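PDB 5CI5: extracellular solute-binding protein family 1 from Pseudothermotoga lettingae, which binds alpha-D-tagatopyranose in its pocket and probably serves as the extracellular sugar-binding component of an ABC transporter. Local coordinates for residues A[141-146]-A[282-287]. Residues are numbered along the deposited sequence; the frame is centred on the assembly and turned at random.
Sequences LLYNKA and KYSVAL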
loop_
_atom_site.group_PDB
_atom_site.type_symbol
_atom_site.label_atom_id
_atom_site.label_comp_id
_atom_site.label_asym_id
_atom_site.label_seq_id
_atom_site.Cartn_x
_atom_site.Cartn_y
_atom_site.Cartn_z
ATOM N N LEU A 141 10.848 -6.008 1.496
ATOM C CA LEU A 141 11.567 -5.795 2.742
ATOM C C LEU A 141 12.248 -4.430 2.671
ATOM O O LEU A 141 13.036 -4.173 1.762
ATOM C CB LEU A 141 12.587 -6.890 2.977
ATOM C CG LEU A 141 13.355 -6.817 4.276
ATOM C CD1 LEU A 141 12.464 -7.227 5.439
ATOM C CD2 LEU A 141 14.612 -7.674 4.220
ATOM N N LEU A 142 11.904 -3.579 3.632
ATOM C CA LEU A 142 12.602 -2.315 3.914
ATOM C C LEU A 142 13.530 -2.542 5.088
ATOM O O LEU A 142 13.099 -3.091 6.093
ATOM C CB LEU A 142 11.568 -1.225 4.240
ATOM C CG LEU A 142 12.073 0.181 4.542
ATOM C CD1 LEU A 142 12.624 0.862 3.291
ATOM C CD2 LEU A 142 10.914 1.014 5.131
ATOM N N TYR A 143 14.801 -2.163 4.972
ATOM C CA TYR A 143 15.714 -2.447 6.058
ATOM C C TYR A 143 16.803 -1.401 6.210
ATOM O O TYR A 143 17.118 -0.658 5.283
ATOM C CB TYR A 143 16.323 -3.850 5.867
ATOM C CG TYR A 143 17.250 -4.012 4.679
ATOM C CD1 TYR A 143 16.740 -4.286 3.406
ATOM C CD2 TYR A 143 18.635 -3.935 4.829
ATOM C CE1 TYR A 143 17.575 -4.446 2.324
ATOM C CE2 TYR A 143 19.479 -4.093 3.742
ATOM C CZ TYR A 143 18.946 -4.358 2.500
ATOM O OH TYR A 143 19.775 -4.517 1.413
ATOM N N ASN A 144 17.381 -1.402 7.412
ATOM C CA ASN A 144 18.291 -0.385 7.899
ATOM C C ASN A 144 19.702 -0.953 7.873
ATOM O O ASN A 144 20.011 -1.883 8.609
ATOM C CB ASN A 144 17.857 0.022 9.318
ATOM C CG ASN A 144 18.724 1.123 9.932
ATOM O OD1 ASN A 144 19.947 1.092 9.848
ATOM N ND2 ASN A 144 18.076 2.109 10.535
ATOM N N LYS A 145 20.560 -0.377 7.039
ATOM C CA LYS A 145 21.901 -0.903 6.838
ATOM C C LYS A 145 22.778 -0.775 8.078
ATOM O O LYS A 145 23.536 -1.698 8.411
ATOM C CB LYS A 145 22.556 -0.181 5.670
ATOM C CG LYS A 145 22.024 -0.597 4.298
ATOM C CD LYS A 145 22.757 0.196 3.219
ATOM C CE LYS A 145 22.886 -0.560 1.920
ATOM N NZ LYS A 145 23.870 0.137 1.034
ATOM N N ALA A 146 22.660 0.358 8.761
ATOM C CA ALA A 146 23.511 0.631 9.909
ATOM C C ALA A 146 23.219 -0.340 11.033
ATOM O O ALA A 146 24.120 -0.719 11.779
ATOM C CB ALA A 146 23.318 2.054 10.391
ATOM N N LYS A 282 21.414 4.913 3.851
ATOM C CA LYS A 282 21.667 3.990 4.935
ATOM C C LYS A 282 20.506 3.012 5.147
ATOM O O LYS A 282 20.399 2.376 6.188
ATOM C CB LYS A 282 21.953 4.772 6.205
ATOM C CG LYS A 282 23.106 5.775 6.045
ATOM C CD LYS A 282 23.391 6.494 7.356
ATOM C CE LYS A 282 24.572 7.451 7.222
ATOM N NZ LYS A 282 24.381 8.460 6.127
ATOM N N TYR A 283 19.655 2.908 4.137
ATOM C CA TYR A 283 18.542 1.970 4.147
ATOM C C TYR A 283 18.365 1.448 2.737
ATOM O O TYR A 283 18.811 2.079 1.768
ATOM C CB TYR A 283 17.253 2.641 4.643
ATOM C CG TYR A 283 16.623 3.567 3.626
ATOM C CD1 TYR A 283 16.960 4.923 3.592
ATOM C CD2 TYR A 283 15.693 3.100 2.691
ATOM C CE1 TYR A 283 16.416 5.761 2.674
ATOM C CE2 TYR A 283 15.135 3.936 1.770
ATOM C CZ TYR A 283 15.489 5.273 1.765
ATOM O OH TYR A 283 14.943 6.136 0.845
ATOM N N SER A 284 17.743 0.273 2.594
ATOM C CA SER A 284 17.443 -0.235 1.267
ATOM C C SER A 284 16.195 -1.099 1.248
ATOM O O SER A 284 15.461 -1.171 2.249
ATOM C CB SER A 284 18.608 -1.037 0.723
ATOM O OG SER A 284 18.467 -1.120 -0.688
ATOM N N VAL A 285 15.954 -1.726 0.100
ATOM C CA VAL A 285 14.856 -2.650 -0.051
ATOM C C VAL A 285 15.365 -3.914 -0.711
ATOM O O VAL A 285 16.404 -3.912 -1.357
ATOM C CB VAL A 285 13.706 -2.056 -0.897
ATOM C CG1 VAL A 285 13.077 -0.891 -0.174
ATOM C CG2 VAL A 285 14.229 -1.621 -2.265
ATOM N N ALA A 286 14.622 -4.997 -0.537
ATOM C CA ALA A 286 14.923 -6.268 -1.165
ATOM C C ALA A 286 13.639 -7.039 -1.292
ATOM O O ALA A 286 12.674 -6.775 -0.569
ATOM C CB ALA A 286 15.928 -7.063 -0.352
ATOM N N LEU A 287 13.618 -8.007 -2.193
ATOM C CA LEU A 287 12.516 -8.949 -2.224
ATOM C C LEU A 287 12.268 -9.484 -0.807
ATOM O O LEU A 287 13.204 -9.884 -0.114
ATOM C CB LEU A 287 12.841 -10.092 -3.177
ATOM C CG LEU A 287 11.816 -11.208 -3.334
ATOM C CD1 LEU A 287 10.497 -10.696 -3.900
ATOM C CD2 LEU A 287 12.394 -12.279 -4.252
HETATM O O HOH W 1 18.923 -5.046 -1.203
HETATM O O HOH W 2 21.002 3.153 8.642
#
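The carbonyl oxygen of Lys-282 is gripped twice: by the backbone N of Lys-145, whose N-H comes in above the carbonyl plane, 38° out of it, and by a water at 2.6 Å that also donates to Asn-144 OD1. This closes one end of an antiparallel pairing in which strand 140-144, central in a three-stranded sheet with 261-264 on its other edge, meets strand 283-286 in the solute-binding fold. The register is fixed by two hydrogen-bonded pairs, Leu-141 with Ala-286 and Tyr-143 with Ser-284; in the second, Ser-284 N donates to Tyr-143 O over 2.9 Å. Asn-144 is the N-cap of helix 145-150, its OD1 accepting from Met-147 N; the water from the first bond thus joins this capping oxygen to Lys-282 O. On the face carrying Leu-142, Tyr-283 and Val-285, Leu-142 CD1 lies 3.8 Å from Tyr-283 CD2 and 3.9 Å from Val-285 CG1, beside helix 268-275. On the other face, a chi1 of 67°, with CG between the backbone N and carbonyl carbon, lays the Tyr-143 ring alongside the partner strand, where its CE1 is 4.1 Å from Ala-286 CB and its OH 3.7 Å from Ser-284 CB. Its hydroxyl bonds to Pro-155 O and to a second water. Replacing Tyr-143 by an alanine would probably open a gap beside Ser-284 and Ala-286 and leave Pro-155 O without its hydroxyl partner. That second water lies in the plane of the Tyr-143 ring, 2.8 Å from OH, and donates to Val-285 O, tying side chain to opposing backbone.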